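Local coordinates for protein beta-d-glucoside glucohydrolase (Hypocrea jecorina, PDB 3ZYZ) that probably hydrolyses terminal, non-reducing beta-D-glucosyl residues with release of beta-D-glucose, a step in the degradation of cellulose, at residues 41-46 with 58-63; 106-111 with 232-237; 102-107 with 309-314. One frame throughout, in Å; residues are numbered along the deposited sequence.

Contacts 1 and 2 are buried and belong to one sheet, in which strands 58-60 and 108-109 are neighbours. Both also touch the bound glucose. Contact 1 pairs adjacent strands, by a disulfide and backbone bonds. Contact 2 joins strands that are not neighbours, and only side chains meet there, mostly apolar ones. Contact 3 lies nearer the surface and is partly buried. It ties the end of helix 87-103 to a glycosylated loop, largely through backbone carbonyls. It shares Ile-106 and His-107 with contact 2. It also meets contact 1, where Phe-309 packs on Cys-58 and His-107 bonds to the backbone of Cys-58.

Contact 1: residues 41-46 with 58-63; sequences PCVGNT and CLQDGP. With BGC (beta-D-glucopyranose), chain D.
A disulfide between Cys-42 and Cys-58 lies next to a classic beta bulge, in which Val-43 and Gly-44 both face Leu-59. Cys-42 SG and Cys-58 SG are bonded at 2.0 Å. The two cysteines reach each other with different first torsions. In Cys-42 the sulfur is anti to the carbonyl carbon (chi1 -48°), while in Cys-58 it is anti to the backbone N (chi1 168°). In the bulge, Gly-44 N donates to Leu-59 O at 2.7 Å, and Leu-59 N returns a bond to Gly-44 O at 2.8 Å. Leu-59 CD1 also lies against the Gly-44 carbonyl, with O 3.4 Å away.

Gln-60 bends at chi2 (80°), which turns its amide back to the bulge. Val-43 N donates to Gln-60 OE1 at 3.0 Å, from above the carbonyl plane. Gln-60 NE2 donates to the backbone O of Arg-67, and a water links it to Pro-41 O. Val-43 CG2 packs on the Gln-60 amide carbon CD.

Asp-61 follows in the chain and reaches the glucose. Its OD1 accepts from glucose O4 at 2.7 Å, and Val-43 CG1 lies 3.7 Å from glucose C6. Arg-67 forms a salt bridge with Asp-61 OD2. Strand 44-45 is outermost in the sheet and antiparallel to 58-60, whose other neighbour is the parallel strand 108-109.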
loop_
_atom_site.group_PDB
_atom_site.type_symbol
_atom_site.label_atom_id
_atom_site.label_comp_id
_atom_site.label_asym_id
_atom_site.label_seq_id
_atom_site.Cartn_x
_atom_site.Cartn_y
_atom_site.Cartn_z
ATOM N N PRO A 41 26.100 -1.098 -8.138
ATOM C CA PRO A 41 25.298 -0.222 -9.004
ATOM C C PRO A 41 23.821 -0.118 -8.586
ATOM O O PRO A 41 23.128 0.826 -8.979
ATOM C CB PRO A 41 25.434 -0.888 -10.374
ATOM C CG PRO A 41 25.626 -2.333 -10.052
ATOM C CD PRO A 41 26.504 -2.331 -8.837
ATOM N N CYS A 42 23.349 -1.069 -7.788
ATOM C CA CYS A 42 21.942 -1.091 -7.384
ATOM C C CYS A 42 21.782 -0.471 -6.001
ATOM O O CYS A 42 22.773 -0.072 -5.377
ATOM C CB CYS A 42 21.395 -2.522 -7.443
ATOM S SG CYS A 42 21.803 -3.335 -8.995
ATOM N N VAL A 43 20.542 -0.359 -5.534
ATOM C CA VAL A 43 20.296 0.135 -4.185
ATOM C C VAL A 43 20.901 -0.842 -3.172
ATOM O O VAL A 43 21.551 -0.423 -2.220
ATOM C CB VAL A 43 18.810 0.350 -3.919
ATOM C CG1 VAL A 43 18.593 0.822 -2.469
ATOM C CG2 VAL A 43 18.252 1.383 -4.882
ATOM N N GLY A 44 20.686 -2.140 -3.394
ATOM C CA GLY A 44 21.377 -3.185 -2.641
ATOM C C GLY A 44 22.141 -4.097 -3.594
ATOM O O GLY A 44 21.695 -4.329 -4.715
ATOM N N ASN A 45 23.307 -4.577 -3.154
ATOM C CA ASN A 45 24.086 -5.598 -3.858
ATOM C C ASN A 45 24.773 -6.554 -2.868
ATOM O O ASN A 45 25.106 -6.170 -1.762
ATOM C CB ASN A 45 25.148 -4.956 -4.753
ATOM C CG ASN A 45 24.580 -4.389 -6.046
ATOM O OD1 ASN A 45 24.176 -5.130 -6.950
ATOM N ND2 ASN A 45 24.577 -3.072 -6.149
ATOM N N THR A 46 24.985 -7.797 -3.280
ATOM C CA THR A 46 25.746 -8.777 -2.500
ATOM C C THR A 46 26.875 -9.276 -3.407
ATOM O O THR A 46 26.955 -8.857 -4.560
ATOM C CB THR A 46 24.859 -9.969 -2.073
ATOM O OG1 THR A 46 24.196 -10.494 -3.215
ATOM C CG2 THR A 46 23.797 -9.548 -1.062
ATOM N N CYS A 58 21.008 -8.075 -7.299
ATOM C CA CYS A 58 20.750 -6.653 -7.494
ATOM C C CYS A 58 19.390 -6.277 -6.922
ATOM O O CYS A 58 18.349 -6.791 -7.360
ATOM C CB CYS A 58 20.896 -6.247 -8.965
ATOM S SG CYS A 58 20.246 -4.580 -9.345
ATOM N N LEU A 59 19.418 -5.423 -5.902
ATOM C CA LEU A 59 18.214 -5.019 -5.174
ATOM C C LEU A 59 17.929 -3.554 -5.440
ATOM O O LEU A 59 18.810 -2.734 -5.281
ATOM C CB LEU A 59 18.378 -5.261 -3.664
ATOM C CG LEU A 59 18.685 -6.720 -3.266
ATOM C CD1 LEU A 59 20.180 -6.926 -3.057
ATOM C CD2 LEU A 59 17.943 -7.097 -2.022
ATOM N N GLN A 60 16.700 -3.239 -5.848
ATOM C CA GLN A 60 16.317 -1.859 -6.191
ATOM C C GLN A 60 14.973 -1.461 -5.602
ATOM O O GLN A 60 14.064 -2.288 -5.510
ATOM C CB GLN A 60 16.241 -1.697 -7.717
ATOM C CG GLN A 60 16.371 -0.261 -8.235
ATOM C CD GLN A 60 17.819 0.204 -8.280
ATOM O OE1 GLN A 60 18.732 -0.525 -7.889
ATOM N NE2 GLN A 60 18.034 1.417 -8.766
ATOM N N ASP A 61 14.836 -0.187 -5.223
ATOM C CA ASP A 61 13.509 0.371 -4.915
ATOM C C ASP A 61 12.684 0.494 -6.215
ATOM O O ASP A 61 13.243 0.439 -7.309
ATOM C CB ASP A 61 13.632 1.728 -4.218
ATOM C CG ASP A 61 14.196 1.615 -2.806
ATOM O OD1 ASP A 61 13.644 0.810 -2.022
ATOM O OD2 ASP A 61 15.196 2.321 -2.495
ATOM N N GLY A 62 11.359 0.593 -6.117
ATOM C CA GLY A 62 10.616 0.403 -4.882
ATOM C C GLY A 62 9.196 -0.056 -5.205
ATOM O O GLY A 62 8.958 -0.626 -6.269
ATOM N N PRO A 63 8.244 0.221 -4.297
ATOM C CA PRO A 63 6.864 -0.270 -4.382
ATOM C C PRO A 63 6.046 0.215 -5.584
ATOM O O PRO A 63 5.016 -0.390 -5.889
ATOM C CB PRO A 63 6.242 0.219 -3.068
ATOM C CG PRO A 63 7.408 0.401 -2.164
ATOM C CD PRO A 63 8.463 0.956 -3.040
HETATM C C2 BGC D . 13.486 2.582 3.392
HETATM C C3 BGC D . 13.113 1.327 2.636
HETATM C C4 BGC D . 13.919 1.294 1.349
HETATM C C5 BGC D . 15.428 1.386 1.642
HETATM C C6 BGC D . 16.280 1.362 0.376
HETATM C C1 BGC D . 15.012 2.708 3.578
HETATM O O1 BGC D . 15.321 3.960 4.147
HETATM O O2 BGC D . 12.808 2.531 4.626
HETATM O O3 BGC D . 11.725 1.378 2.374
HETATM O O4 BGC D . 13.591 0.139 0.609
HETATM O O5 BGC D . 15.704 2.592 2.340
HETATM O O6 BGC D . 16.126 2.590 -0.307
HETATM O O HOH W 1 20.823 2.263 -8.623
#

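Contact 2: residues 106-111 with 232-237; sequences IHVILG and YVMTDW. With BGC (beta-D-glucopyranose), chain D.
Leu-110 and Met-234 meet by side chain across a wide gap between backbones, the nearest CA pair being Leu-110 and Asp-236 at 9.8 Å. The two strands, 108-109 and 232-235, belong to the TIM-barrel-like N-terminal domain of a family 3 glycoside hydrolase. They lie in one sheet of its core, and strands 154-160 and 199-202 stand between them in strand order. The sheet curves enough for their side chains to touch, consistent with a barrel interior.

Leu-110 is the centre of an inverse gamma turn, closed by a weak bond from Gly-111 N to Ile-109 O. Its two methyl groups serve different partners. CD2 packs on Met-234 SD at 3.7 Å, and Met-234 CE is also near. The sulfur is placed by chi1 (81°), with CG between the backbone N and the carbonyl carbon, and by an extended chi2 (178°). A bend at chi3 (65°) then turns the methyl CE. CD1 of Leu-110 touches Trp-237 CH2 at 3.7 Å, with the two side chains at about a right angle.

At the Val-108 end of the contact, Val-108 and Tyr-232 come from opposite directions. Val-108 CG2 meets Tyr-232 OH at 3.4 Å. The hydroxyl is also hydrogen-bonded to Gln-154 OE1, so this buried polar group has a partner beside the apolar methyl.

At the Asp-236 end the contact lines the glucose site. Asp-236 OD2 accepts a hydrogen bond from glucose O2 at 2.8 Å. Lys-158 NZ donates to Leu-110 O and is also hydrogen-bonded to the sugar. Leu-110 CD1 lies 3.7 Å from glucose O4. Trp-237 NE1 is tied to Val-43 O, which should limit turning of the indole. Glucose C6 sits 3.6 Å above the plane of that ring, over its centre.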
loop_
_atom_site.group_PDB
_atom_site.type_symbol
_atom_site.label_atom_id
_atom_site.label_comp_id
_atom_site.label_asym_id
_atom_site.label_seq_id
_atom_site.Cartn_x
_atom_site.Cartn_y
_atom_site.Cartn_z
ATOM N N ILE A 106 17.240 -5.960 -12.640
ATOM C CA ILE A 106 17.144 -6.030 -11.188
ATOM C C ILE A 106 16.478 -7.356 -10.794
ATOM O O ILE A 106 15.489 -7.736 -11.412
ATOM C CB ILE A 106 16.284 -4.863 -10.691
ATOM C CG1 ILE A 106 16.941 -3.524 -11.090
ATOM C CG2 ILE A 106 16.042 -4.960 -9.185
ATOM C CD1 ILE A 106 15.968 -2.408 -11.289
ATOM N N HIS A 107 17.014 -8.043 -9.781
ATOM C CA HIS A 107 16.458 -9.315 -9.281
ATOM C C HIS A 107 15.399 -9.101 -8.184
ATOM O O HIS A 107 14.397 -9.819 -8.127
ATOM C CB HIS A 107 17.568 -10.208 -8.716
ATOM C CG HIS A 107 18.738 -10.383 -9.633
ATOM N ND1 HIS A 107 19.959 -9.781 -9.406
ATOM C CD2 HIS A 107 18.873 -11.087 -10.783
ATOM C CE1 HIS A 107 20.794 -10.107 -10.377
ATOM N NE2 HIS A 107 20.160 -10.899 -11.224
ATOM N N VAL A 108 15.619 -8.120 -7.316
ATOM C CA VAL A 108 14.717 -7.902 -6.178
ATOM C C VAL A 108 14.137 -6.489 -6.172
ATOM O O VAL A 108 14.873 -5.506 -6.145
ATOM C CB VAL A 108 15.414 -8.178 -4.831
ATOM C CG1 VAL A 108 14.389 -8.277 -3.712
ATOM C CG2 VAL A 108 16.224 -9.457 -4.895
ATOM N N ILE A 109 12.813 -6.393 -6.225
ATOM C CA ILE A 109 12.151 -5.091 -6.098
ATOM C C ILE A 109 11.740 -4.928 -4.625
ATOM O O ILE A 109 11.228 -5.868 -4.003
ATOM C CB ILE A 109 10.961 -4.941 -7.104
ATOM C CG1 ILE A 109 10.470 -3.483 -7.218
ATOM C CG2 ILE A 109 9.830 -5.895 -6.754
ATOM C CD1 ILE A 109 11.521 -2.484 -7.717
ATOM N N LEU A 110 12.012 -3.758 -4.060
ATOM C CA LEU A 110 11.836 -3.549 -2.626
ATOM C C LEU A 110 10.431 -3.048 -2.288
ATOM O O LEU A 110 10.219 -1.876 -1.981
ATOM C CB LEU A 110 12.940 -2.626 -2.090
ATOM C CG LEU A 110 14.382 -3.129 -2.251
ATOM C CD1 LEU A 110 15.384 -2.072 -1.778
ATOM C CD2 LEU A 110 14.607 -4.473 -1.521
ATOM N N GLY A 111 9.472 -3.961 -2.374
ATOM C CA GLY A 111 8.053 -3.652 -2.237
ATOM C C GLY A 111 7.252 -4.915 -2.537
ATOM O O GLY A 111 7.795 -5.869 -3.070
ATOM N N TYR A 232 13.871 -15.205 2.724
ATOM C CA TYR A 232 14.885 -14.533 3.529
ATOM C C TYR A 232 14.463 -13.172 4.063
ATOM O O TYR A 232 13.700 -12.439 3.418
ATOM C CB TYR A 232 16.199 -14.413 2.760
ATOM C CG TYR A 232 16.154 -13.567 1.500
ATOM C CD1 TYR A 232 15.601 -14.063 0.323
ATOM C CD2 TYR A 232 16.698 -12.274 1.484
ATOM C CE1 TYR A 232 15.574 -13.297 -0.833
ATOM C CE2 TYR A 232 16.676 -11.499 0.336
ATOM C CZ TYR A 232 16.122 -12.021 -0.823
ATOM O OH TYR A 232 16.096 -11.266 -1.970
ATOM N N VAL A 233 14.965 -12.858 5.257
ATOM C CA VAL A 233 14.749 -11.571 5.887
ATOM C C VAL A 233 15.952 -10.683 5.641
ATOM O O VAL A 233 17.095 -11.030 5.991
ATOM C CB VAL A 233 14.492 -11.710 7.420
ATOM C CG1 VAL A 233 14.400 -10.339 8.088
ATOM C CG2 VAL A 233 13.217 -12.516 7.671
ATOM N N MET A 234 15.697 -9.534 5.031
ATOM C CA MET A 234 16.718 -8.502 4.880
ATOM C C MET A 234 16.406 -7.321 5.797
ATOM O O MET A 234 15.247 -7.070 6.126
ATOM C CB MET A 234 16.795 -8.025 3.422
ATOM C CG MET A 234 15.711 -6.995 3.038
ATOM S SD MET A 234 15.830 -6.399 1.345
ATOM C CE MET A 234 15.487 -7.877 0.399
ATOM N N THR A 235 17.448 -6.578 6.177
ATOM C CA THR A 235 17.279 -5.380 6.985
ATOM C C THR A 235 16.742 -4.238 6.146
ATOM O O THR A 235 16.933 -4.210 4.926
ATOM C CB THR A 235 18.625 -4.895 7.591
ATOM O OG1 THR A 235 19.534 -4.605 6.530
ATOM C CG2 THR A 235 19.245 -5.935 8.516
ATOM N N ASP A 236 16.074 -3.288 6.794
ATOM C CA ASP A 236 15.911 -1.989 6.179
ATOM C C ASP A 236 17.321 -1.376 6.171
ATOM O O ASP A 236 18.249 -1.936 6.768
ATOM C CB ASP A 236 14.885 -1.119 6.914
ATOM C CG ASP A 236 14.269 -0.055 5.998
ATOM O OD1 ASP A 236 14.980 0.473 5.094
ATOM O OD2 ASP A 236 13.069 0.237 6.164
ATOM N N TRP A 237 17.503 -0.271 5.459
ATOM C CA TRP A 237 18.855 0.227 5.172
ATOM C C TRP A 237 19.583 0.758 6.407
ATOM O O TRP A 237 19.283 1.842 6.909
ATOM C CB TRP A 237 18.830 1.232 4.011
ATOM C CG TRP A 237 19.235 0.630 2.655
ATOM C CD1 TRP A 237 20.140 1.147 1.780
ATOM C CD2 TRP A 237 18.753 -0.584 2.056
ATOM N NE1 TRP A 237 20.244 0.350 0.670
ATOM C CE2 TRP A 237 19.415 -0.730 0.819
ATOM C CE3 TRP A 237 17.832 -1.562 2.445
ATOM C CZ2 TRP A 237 19.186 -1.818 -0.034
ATOM C CZ3 TRP A 237 17.595 -2.642 1.590
ATOM C CH2 TRP A 237 18.271 -2.758 0.362
HETATM C C2 BGC D . 13.486 2.582 3.392
HETATM C C3 BGC D . 13.113 1.327 2.636
HETATM C C4 BGC D . 13.919 1.294 1.349
HETATM C C5 BGC D . 15.428 1.386 1.642
HETATM C C6 BGC D . 16.280 1.362 0.376
HETATM C C1 BGC D . 15.012 2.708 3.578
HETATM O O1 BGC D . 15.321 3.960 4.147
HETATM O O2 BGC D . 12.808 2.531 4.626
HETATM O O3 BGC D . 11.725 1.378 2.374
HETATM O O4 BGC D . 13.591 0.139 0.609
HETATM O O5 BGC D . 15.704 2.592 2.340
HETATM O O6 BGC D . 16.126 2.590 -0.307
#

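Contact 3: residues 102-107 with 309-314; sequences KASGIH and FNISRN. With NAG (2-acetamido-2-deoxy-beta-D-glucopyranose), chain B.
Arg-313 starts with CG anti to the carbonyl carbon (chi1 -73°) and runs extended from CG to NE, which carries its guanidinium to Ala-103. NH1 donates to Ala-103 O at 2.9 Å, with the oxygen a little tilted from the guanidinium plane. NH1 is also hydrogen-bonded to Ser-308 O. Asn-310 CB lies 3.5 Å above the guanidinium, over its centre.

Phe-309 holds its ring anti to the backbone N (chi1 176°), and the ring edge meets Ile-106 CG1, which is 3.8 Å from CE1. Ile-106 CD1 packs on Ile-311 CG2 at 4.1 Å.

Helix 87-103 ends here in a Schellman motif. Gly-105 has positive phi, and a side chain there would clash with Phe-309 N. The loop takes up carbonyls at this helix end. Asn-310 N donates to Ser-104 O at 2.8 Å in a nearly straight bond (165°), and Phe-309 CA makes a CA-H...O contact with the same oxygen. Replacing Arg-313 with a leucine would probably leave Ala-103 O and Ser-308 O without the NH1 donor and take from Asn-310 CB the flat group it lies over.

Asn-310 is N-glycosylated, with ND2 bonded to C1 of the sugar at 1.4 Å. Its OD1 accepts from Ser-312 N at 2.8 Å, an Asx turn that steadies the amide. A water donates to Ser-104 OG and Arg-313 O; Ser-104 OG is also hydrogen-bonded to Glu-100 O, one helix turn back.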
loop_
_atom_site.group_PDB
_atom_site.type_symbol
_atom_site.label_atom_id
_atom_site.label_comp_id
_atom_site.label_asym_id
_atom_site.label_seq_id
_atom_site.Cartn_x
_atom_site.Cartn_y
_atom_site.Cartn_z
ATOM N N LYS A 102 12.551 -6.707 -14.172
ATOM C CA LYS A 102 13.341 -7.710 -14.893
ATOM C C LYS A 102 14.011 -7.101 -16.121
ATOM O O LYS A 102 15.207 -7.313 -16.353
ATOM C CB LYS A 102 12.473 -8.909 -15.295
ATOM C CG LYS A 102 13.227 -9.979 -16.084
ATOM C CD LYS A 102 12.608 -11.349 -15.907
ATOM C CE LYS A 102 13.340 -12.394 -16.745
ATOM N NZ LYS A 102 12.703 -12.558 -18.083
ATOM N N ALA A 103 13.240 -6.338 -16.903
ATOM C CA ALA A 103 13.764 -5.699 -18.119
ATOM C C ALA A 103 14.961 -4.803 -17.809
ATOM O O ALA A 103 15.806 -4.573 -18.670
ATOM C CB ALA A 103 12.679 -4.913 -18.835
ATOM N N SER A 104 15.039 -4.324 -16.566
ATOM C CA SER A 104 16.130 -3.442 -16.142
ATOM C C SER A 104 17.273 -4.246 -15.532
ATOM O O SER A 104 18.326 -3.686 -15.236
ATOM C CB SER A 104 15.638 -2.388 -15.132
ATOM O OG SER A 104 14.753 -1.452 -15.726
ATOM N N GLY A 105 17.064 -5.551 -15.347
ATOM C CA GLY A 105 18.103 -6.448 -14.839
ATOM C C GLY A 105 18.260 -6.450 -13.333
ATOM O O GLY A 105 19.289 -6.871 -12.817
ATOM N N ILE A 106 17.240 -5.960 -12.640
ATOM C CA ILE A 106 17.144 -6.030 -11.188
ATOM C C ILE A 106 16.478 -7.356 -10.794
ATOM O O ILE A 106 15.489 -7.736 -11.412
ATOM C CB ILE A 106 16.284 -4.863 -10.691
ATOM C CG1 ILE A 106 16.941 -3.524 -11.090
ATOM C CG2 ILE A 106 16.042 -4.960 -9.185
ATOM C CD1 ILE A 106 15.968 -2.408 -11.289
ATOM N N HIS A 107 17.014 -8.043 -9.781
ATOM C CA HIS A 107 16.458 -9.315 -9.281
ATOM C C HIS A 107 15.399 -9.101 -8.184
ATOM O O HIS A 107 14.397 -9.819 -8.127
ATOM C CB HIS A 107 17.568 -10.208 -8.716
ATOM C CG HIS A 107 18.738 -10.383 -9.633
ATOM N ND1 HIS A 107 19.959 -9.781 -9.406
ATOM C CD2 HIS A 107 18.873 -11.087 -10.783
ATOM C CE1 HIS A 107 20.794 -10.107 -10.377
ATOM N NE2 HIS A 107 20.160 -10.899 -11.224
ATOM N N PHE A 309 21.913 -5.666 -15.593
ATOM C CA PHE A 309 21.469 -4.438 -14.944
ATOM C C PHE A 309 21.716 -3.207 -15.818
ATOM O O PHE A 309 22.839 -2.940 -16.235
ATOM C CB PHE A 309 22.131 -4.256 -13.567
ATOM C CG PHE A 309 21.770 -2.962 -12.893
ATOM C CD1 PHE A 309 20.517 -2.792 -12.319
ATOM C CD2 PHE A 309 22.680 -1.904 -12.849
ATOM C CE1 PHE A 309 20.169 -1.606 -11.707
ATOM C CE2 PHE A 309 22.337 -0.696 -12.242
ATOM C CZ PHE A 309 21.080 -0.547 -11.671
ATOM N N ASN A 310 20.650 -2.462 -16.077
ATOM C CA ASN A 310 20.727 -1.233 -16.851
ATOM C C ASN A 310 19.446 -0.436 -16.659
ATOM O O ASN A 310 18.377 -0.808 -17.166
ATOM C CB ASN A 310 20.977 -1.541 -18.330
ATOM C CG ASN A 310 21.183 -0.292 -19.171
ATOM O OD1 ASN A 310 20.831 0.824 -18.765
ATOM N ND2 ASN A 310 21.751 -0.477 -20.360
ATOM N N ILE A 311 19.557 0.654 -15.904
ATOM C CA ILE A 311 18.402 1.506 -15.629
ATOM C C ILE A 311 18.295 2.701 -16.598
ATOM O O ILE A 311 17.609 3.679 -16.303
ATOM C CB ILE A 311 18.312 1.923 -14.125
ATOM C CG1 ILE A 311 19.666 2.436 -13.617
ATOM C CG2 ILE A 311 17.797 0.731 -13.268
ATOM C CD1 ILE A 311 19.640 3.034 -12.209
ATOM N N SER A 312 18.961 2.606 -17.754
ATOM C CA SER A 312 18.748 3.565 -18.853
ATOM C C SER A 312 17.835 2.997 -19.936
ATOM O O SER A 312 17.358 3.734 -20.813
ATOM C CB SER A 312 20.072 4.032 -19.465
ATOM O OG SER A 312 20.840 4.735 -18.512
ATOM N N ARG A 313 17.595 1.686 -19.872
ATOM C CA ARG A 313 16.704 1.013 -20.813
ATOM C C ARG A 313 15.311 1.562 -20.690
ATOM O O ARG A 313 14.804 1.707 -19.569
ATOM C CB ARG A 313 16.649 -0.486 -20.535
ATOM C CG ARG A 313 17.886 -1.203 -20.937
ATOM C CD ARG A 313 17.689 -2.695 -20.989
ATOM N NE ARG A 313 18.995 -3.338 -21.037
ATOM C CZ ARG A 313 19.451 -4.186 -20.124
ATOM N NH1 ARG A 313 18.696 -4.533 -19.088
ATOM N NH2 ARG A 313 20.668 -4.704 -20.257
ATOM N N ASN A 314 14.701 1.875 -21.833
ATOM C CA ASN A 314 13.280 2.173 -21.867
ATOM C C ASN A 314 12.518 0.875 -21.733
ATOM O O ASN A 314 12.463 0.072 -22.669
ATOM C CB ASN A 314 12.871 2.890 -23.152
ATOM C CG ASN A 314 11.403 3.363 -23.132
ATOM O OD1 ASN A 314 10.620 3.033 -22.228
ATOM N ND2 ASN A 314 11.035 4.154 -24.136
HETATM C C1 NAG B . 21.975 0.622 -21.262
HETATM C C2 NAG B . 23.165 0.360 -22.180
HETATM C C3 NAG B . 23.237 1.316 -23.372
HETATM C C4 NAG B . 21.871 1.618 -23.982
HETATM C C5 NAG B . 20.842 1.931 -22.901
HETATM C C6 NAG B . 19.454 2.152 -23.504
HETATM C C7 NAG B . 25.185 -0.601 -21.193
HETATM C C8 NAG B . 26.396 -0.382 -20.330
HETATM N N2 NAG B . 24.377 0.443 -21.379
HETATM O O3 NAG B . 24.023 0.696 -24.367
HETATM O O4 NAG B . 21.969 2.710 -24.866
HETATM O O5 NAG B . 20.795 0.835 -22.006
HETATM O O6 NAG B . 18.958 0.937 -24.021
HETATM O O7 NAG B . 24.986 -1.708 -21.688
HETATM O O HOH W 2 15.149 1.056 -16.814
#